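Local coordinates for protein malonyl-CoA decarboxylase (Rhodopseudomonas palustris, PDB 4KSA) that probably decarboxylates malonyl-CoA to acetyl-CoA and carbon dioxide, at residues 343-357 with 394-406. Sequence-based numbering, arbitrary orientation.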
loop_
_atom_site.group_PDB
_atom_site.type_symbol
_atom_site.label_atom_id
_atom_site.label_comp_id
_atom_site.label_asym_id
_atom_site.label_seq_id
_atom_site.Cartn_x
_atom_site.Cartn_y
_atom_site.Cartn_z
ATOM N N TRP A 343 -21.677 -42.381 31.103
ATOM C CA TRP A 343 -20.843 -42.592 32.280
ATOM C C TRP A 343 -20.342 -41.275 32.873
ATOM O O TRP A 343 -20.215 -41.146 34.090
ATOM C CB TRP A 343 -19.650 -43.493 31.949
ATOM C CG TRP A 343 -18.722 -42.936 30.921
ATOM C CD1 TRP A 343 -18.717 -43.209 29.583
ATOM C CD2 TRP A 343 -17.657 -42.010 31.148
ATOM N NE1 TRP A 343 -17.710 -42.510 28.964
ATOM C CE2 TRP A 343 -17.044 -41.766 29.901
ATOM C CE3 TRP A 343 -17.160 -41.360 32.286
ATOM C CZ2 TRP A 343 -15.959 -40.900 29.759
ATOM C CZ3 TRP A 343 -16.083 -40.500 32.146
ATOM C CH2 TRP A 343 -15.493 -40.278 30.888
ATOM N N PHE A 344 -20.069 -40.297 32.013
ATOM C CA PHE A 344 -19.585 -38.999 32.474
ATOM C C PHE A 344 -20.590 -38.285 33.385
ATOM O O PHE A 344 -20.232 -37.363 34.119
ATOM C CB PHE A 344 -19.205 -38.094 31.280
ATOM C CG PHE A 344 -20.315 -37.882 30.275
ATOM C CD1 PHE A 344 -20.535 -38.802 29.252
ATOM C CD2 PHE A 344 -21.134 -36.757 30.350
ATOM C CE1 PHE A 344 -21.557 -38.602 28.316
ATOM C CE2 PHE A 344 -22.158 -36.548 29.419
ATOM C CZ PHE A 344 -22.370 -37.473 28.401
ATOM N N ASP A 345 -21.846 -38.717 33.346
ATOM C CA ASP A 345 -22.864 -38.110 34.187
ATOM C C ASP A 345 -22.903 -38.712 35.601
ATOM O O ASP A 345 -23.865 -38.521 36.339
ATOM C CB ASP A 345 -24.238 -38.222 33.522
ATOM C CG ASP A 345 -24.369 -37.320 32.307
ATOM O OD1 ASP A 345 -23.677 -36.278 32.272
ATOM O OD2 ASP A 345 -25.171 -37.641 31.398
ATOM N N ASP A 346 -21.852 -39.435 35.975
ATOM C CA ASP A 346 -21.767 -40.032 37.303
ATOM C C ASP A 346 -20.409 -39.735 37.928
ATOM O O ASP A 346 -19.473 -40.514 37.783
ATOM C CB ASP A 346 -21.957 -41.547 37.239
ATOM C CG ASP A 346 -21.826 -42.210 38.608
ATOM O OD1 ASP A 346 -22.706 -41.992 39.472
ATOM O OD2 ASP A 346 -20.836 -42.942 38.829
ATOM N N ALA A 347 -20.315 -38.607 38.625
ATOM C CA ALA A 347 -19.081 -38.188 39.281
ATOM C C ALA A 347 -18.240 -39.369 39.734
ATOM O O ALA A 347 -17.024 -39.373 39.577
ATOM C CB ALA A 347 -19.405 -37.300 40.474
ATOM N N ASP A 348 -18.897 -40.377 40.292
ATOM C CA ASP A 348 -18.202 -41.554 40.779
ATOM C C ASP A 348 -17.540 -42.355 39.675
ATOM O O ASP A 348 -16.378 -42.736 39.799
ATOM C CB ASP A 348 -19.167 -42.441 41.564
ATOM C CG ASP A 348 -19.593 -41.810 42.883
ATOM O OD1 ASP A 348 -18.718 -41.623 43.764
ATOM O OD2 ASP A 348 -20.799 -41.499 43.035
ATOM N N THR A 349 -18.275 -42.616 38.599
ATOM C CA THR A 349 -17.730 -43.381 37.472
ATOM C C THR A 349 -16.580 -42.615 36.826
ATOM O O THR A 349 -15.600 -43.203 36.367
ATOM C CB THR A 349 -18.798 -43.640 36.385
ATOM O OG1 THR A 349 -19.928 -44.305 36.963
ATOM C CG2 THR A 349 -18.222 -44.502 35.273
ATOM N N ALA A 350 -16.716 -41.294 36.803
ATOM C CA ALA A 350 -15.719 -40.409 36.225
ATOM C C ALA A 350 -14.388 -40.489 36.958
ATOM O O ALA A 350 -13.377 -40.899 36.385
ATOM C CB ALA A 350 -16.238 -38.972 36.246
ATOM N N ASP A 351 -14.395 -40.091 38.225
ATOM C CA ASP A 351 -13.186 -40.102 39.036
ATOM C C ASP A 351 -12.528 -41.460 39.080
ATOM O O ASP A 351 -11.333 -41.570 39.337
ATOM C CB ASP A 351 -13.498 -39.646 40.457
ATOM C CG ASP A 351 -13.843 -38.175 40.526
ATOM O OD1 ASP A 351 -14.861 -37.769 39.919
ATOM O OD2 ASP A 351 -13.086 -37.425 41.186
ATOM N N ARG A 352 -13.312 -42.498 38.831
ATOM C CA ARG A 352 -12.786 -43.850 38.842
ATOM C C ARG A 352 -11.970 -44.069 37.565
ATOM O O ARG A 352 -10.899 -44.684 37.587
ATOM C CB ARG A 352 -13.940 -44.844 38.892
ATOM C CG ARG A 352 -13.636 -46.112 39.663
ATOM C CD ARG A 352 -14.086 -45.991 41.115
ATOM N NE ARG A 352 -15.511 -45.660 41.245
ATOM C CZ ARG A 352 -16.499 -46.241 40.562
ATOM N NH1 ARG A 352 -16.240 -47.194 39.672
ATOM N NH2 ARG A 352 -17.757 -45.876 40.783
ATOM N N LEU A 353 -12.499 -43.550 36.457
ATOM C CA LEU A 353 -11.879 -43.656 35.136
ATOM C C LEU A 353 -10.672 -42.749 34.935
ATOM O O LEU A 353 -9.639 -43.185 34.422
ATOM C CB LEU A 353 -12.910 -43.329 34.056
ATOM C CG LEU A 353 -13.805 -44.447 33.545
ATOM C CD1 LEU A 353 -14.904 -43.854 32.693
ATOM C CD2 LEU A 353 -12.970 -45.445 32.745
ATOM N N LYS A 354 -10.823 -41.485 35.333
ATOM C CA LYS A 354 -9.775 -40.471 35.180
ATOM C C LYS A 354 -8.336 -40.961 35.363
ATOM O O LYS A 354 -7.471 -40.660 34.550
ATOM C CB LYS A 354 -10.037 -39.283 36.112
ATOM C CG LYS A 354 -8.936 -38.243 36.068
ATOM C CD LYS A 354 -9.132 -37.099 37.054
ATOM C CE LYS A 354 -9.903 -35.945 36.444
ATOM N NZ LYS A 354 -9.792 -34.717 37.286
ATOM N N PRO A 355 -8.053 -41.715 36.435
ATOM C CA PRO A 355 -6.673 -42.181 36.606
ATOM C C PRO A 355 -6.222 -43.181 35.544
ATOM O O PRO A 355 -5.123 -43.061 35.006
ATOM C CB PRO A 355 -6.688 -42.792 37.998
ATOM C CG PRO A 355 -8.091 -43.331 38.093
ATOM C CD PRO A 355 -8.901 -42.178 37.547
ATOM N N ILE A 356 -7.056 -44.167 35.240
ATOM C CA ILE A 356 -6.667 -45.145 34.239
ATOM C C ILE A 356 -6.564 -44.527 32.839
ATOM O O ILE A 356 -5.590 -44.772 32.120
ATOM C CB ILE A 356 -7.637 -46.385 34.212
ATOM C CG1 ILE A 356 -7.232 -47.353 33.083
ATOM C CG2 ILE A 356 -9.083 -45.938 33.999
ATOM C CD1 ILE A 356 -5.739 -47.730 33.060
ATOM N N VAL A 357 -7.548 -43.719 32.450
ATOM C CA VAL A 357 -7.514 -43.103 31.130
ATOM C C VAL A 357 -6.319 -42.171 30.953
ATOM O O VAL A 357 -5.497 -42.378 30.058
ATOM C CB VAL A 357 -8.818 -42.339 30.830
ATOM C CG1 VAL A 357 -8.635 -41.436 29.646
ATOM C CG2 VAL A 357 -9.915 -43.326 30.531
ATOM N N ASN A 394 -6.541 -32.984 29.815
ATOM C CA ASN A 394 -7.794 -32.563 30.417
ATOM C C ASN A 394 -8.901 -33.589 30.349
ATOM O O ASN A 394 -9.706 -33.574 29.420
ATOM C CB ASN A 394 -8.280 -31.271 29.763
ATOM C CG ASN A 394 -7.288 -30.146 29.902
ATOM O OD1 ASN A 394 -6.951 -29.737 31.011
ATOM N ND2 ASN A 394 -6.803 -29.640 28.775
ATOM N N PHE A 395 -8.959 -34.468 31.346
ATOM C CA PHE A 395 -9.998 -35.488 31.390
ATOM C C PHE A 395 -11.362 -34.797 31.311
ATOM O O PHE A 395 -11.594 -33.788 31.979
ATOM C CB PHE A 395 -9.905 -36.295 32.693
ATOM C CG PHE A 395 -10.832 -37.481 32.733
ATOM C CD1 PHE A 395 -10.533 -38.639 32.015
ATOM C CD2 PHE A 395 -12.030 -37.422 33.434
ATOM C CE1 PHE A 395 -11.419 -39.718 31.993
ATOM C CE2 PHE A 395 -12.922 -38.498 33.414
ATOM C CZ PHE A 395 -12.615 -39.644 32.693
ATOM N N LEU A 396 -12.250 -35.336 30.481
ATOM C CA LEU A 396 -13.592 -34.784 30.314
ATOM C C LEU A 396 -13.640 -33.292 29.992
ATOM O O LEU A 396 -14.460 -32.558 30.533
ATOM C CB LEU A 396 -14.429 -35.076 31.560
ATOM C CG LEU A 396 -14.946 -36.513 31.649
ATOM C CD1 LEU A 396 -15.729 -36.746 32.939
ATOM C CD2 LEU A 396 -15.828 -36.760 30.442
ATOM N N GLY A 397 -12.760 -32.848 29.103
ATOM C CA GLY A 397 -12.758 -31.452 28.718
ATOM C C GLY A 397 -13.888 -31.169 27.739
ATOM O O GLY A 397 -14.454 -30.073 27.724
ATOM N N ASP A 398 -14.231 -32.159 26.922
ATOM C CA ASP A 398 -15.297 -31.989 25.947
ATOM C C ASP A 398 -16.276 -33.159 25.967
ATOM O O ASP A 398 -15.983 -34.241 25.458
ATOM C CB ASP A 398 -14.690 -31.831 24.548
ATOM C CG ASP A 398 -15.740 -31.728 23.463
ATOM O OD1 ASP A 398 -16.756 -31.033 23.687
ATOM O OD2 ASP A 398 -15.546 -32.329 22.385
ATOM N N ARG A 399 -17.444 -32.952 26.560
ATOM C CA ARG A 399 -18.411 -34.034 26.610
ATOM C C ARG A 399 -19.433 -33.947 25.498
ATOM O O ARG A 399 -20.481 -34.599 25.543
ATOM C CB ARG A 399 -19.103 -34.094 27.975
ATOM C CG ARG A 399 -19.702 -32.801 28.483
ATOM C CD ARG A 399 -20.146 -33.004 29.925
ATOM N NE ARG A 399 -19.044 -33.527 30.731
ATOM C CZ ARG A 399 -19.190 -34.142 31.904
ATOM N NH1 ARG A 399 -20.402 -34.323 32.426
ATOM N NH2 ARG A 399 -18.117 -34.580 32.560
ATOM N N SER A 400 -19.119 -33.142 24.492
ATOM C CA SER A 400 -20.000 -33.001 23.347
ATOM C C SER A 400 -20.038 -34.393 22.748
ATOM O O SER A 400 -19.034 -35.104 22.761
ATOM C CB SER A 400 -19.406 -32.026 22.333
ATOM O OG SER A 400 -18.175 -32.524 21.829
ATOM N N PRO A 401 -21.194 -34.815 22.233
ATOM C CA PRO A 401 -21.231 -36.156 21.651
ATOM C C PRO A 401 -20.048 -36.439 20.718
ATOM O O PRO A 401 -19.590 -37.578 20.613
ATOM C CB PRO A 401 -22.587 -36.189 20.943
ATOM C CG PRO A 401 -22.983 -34.718 20.828
ATOM C CD PRO A 401 -22.497 -34.148 22.110
ATOM N N ASN A 402 -19.539 -35.401 20.060
ATOM C CA ASN A 402 -18.405 -35.566 19.153
ATOM C C ASN A 402 -17.130 -35.949 19.881
ATOM O O ASN A 402 -16.566 -37.018 19.646
ATOM C CB ASN A 402 -18.144 -34.280 18.367
ATOM C CG ASN A 402 -16.779 -34.287 17.666
ATOM O OD1 ASN A 402 -16.487 -35.164 16.846
ATOM N ND2 ASN A 402 -15.938 -33.303 17.996
ATOM N N GLY A 403 -16.670 -35.058 20.753
ATOM C CA GLY A 403 -15.453 -35.310 21.503
ATOM C C GLY A 403 -15.451 -36.668 22.173
ATOM O O GLY A 403 -14.400 -37.285 22.362
HETATM N N MSE A 404 -16.642 -37.140 22.524
HETATM C CA MSE A 404 -16.793 -38.427 23.185
HETATM C C MSE A 404 -16.400 -39.597 22.277
HETATM O O MSE A 404 -15.763 -40.549 22.731
HETATM C CB MSE A 404 -18.238 -38.577 23.675
HETATM C CG MSE A 404 -18.409 -39.464 24.903
HETATM SE SE MSE A 404 -17.197 -39.059 26.389
HETATM C CE MSE A 404 -17.971 -37.401 27.016
ATOM N N ARG A 405 -16.764 -39.524 20.997
ATOM C CA ARG A 405 -16.438 -40.600 20.060
ATOM C C ARG A 405 -15.001 -40.473 19.590
ATOM O O ARG A 405 -14.373 -41.444 19.172
ATOM C CB ARG A 405 -17.377 -40.559 18.849
ATOM C CG ARG A 405 -17.000 -39.551 17.774
ATOM C CD ARG A 405 -18.028 -39.532 16.646
ATOM N NE ARG A 405 -19.327 -39.018 17.090
ATOM C CZ ARG A 405 -19.775 -37.785 16.856
ATOM N NH1 ARG A 405 -19.031 -36.917 16.175
ATOM N NH2 ARG A 405 -20.968 -37.415 17.310
ATOM N N GLN A 406 -14.486 -39.257 19.679
ATOM C CA GLN A 406 -13.136 -38.949 19.252
ATOM C C GLN A 406 -12.058 -39.374 20.259
ATOM O O GLN A 406 -11.063 -40.005 19.890
ATOM C CB GLN A 406 -13.067 -37.454 18.998
ATOM C CG GLN A 406 -11.990 -37.015 18.056
ATOM C CD GLN A 406 -12.378 -35.744 17.324
ATOM O OE1 GLN A 406 -12.667 -34.714 17.942
ATOM N NE2 GLN A 406 -12.398 -35.814 15.995
#
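The CA atoms of Lys-354 and Phe-395 lie 6.3 Å apart where the type II beta turn Asn-394 to Gly-397, leaving edge strand 389-394, meets helix 347-367, which Asp-346 caps. Its carboxylate accepts from Thr-349 N; across the contact, Ser-400 caps the helix from Pro-401 through Gly-403 N. Of the central turn residues, Phe-395, with CG trans to the backbone N (chi1 -173°), lays its ring flat against the helix backbone at Lys-354: Lys-354 CA sits over its centre, 3.7 Å from the ring centroid, a CH-pi contact, while Val-357 CB lies at its edge. The methylenes of Lys-354 pack on the ring, while its amine suits an exposed position. Phe-395 CZ also reaches Trp-343 CH2 at 3.5 Å, rim to rim, the planes inclined by 45°. Both methyls of branched Leu-396 touch the Trp-343 ring, CD1 going on to small Ala-350 CB and CD2 to Phe-344 CB. Selenomethionine Met-404, bent at chi2 and chi3, sets CE over a face of Phe-344, 4.1 Å from the ring centroid; SE approaches the Trp-343 ring obliquely, a Met-aromatic contact. The Arg-399 guanidinium lays a face against Phe-344 CD2, its plane 78° from the ring, and makes a long salt bridge to Asp-345. With no clear hydrogen bond between the segments, chiefly apolar and aromatic surfaces join the 3-10 turn and first part of helix 347-367 to the loop after strand 389-394 and the start of helix 401-407; the exposed charged pair probably adds little.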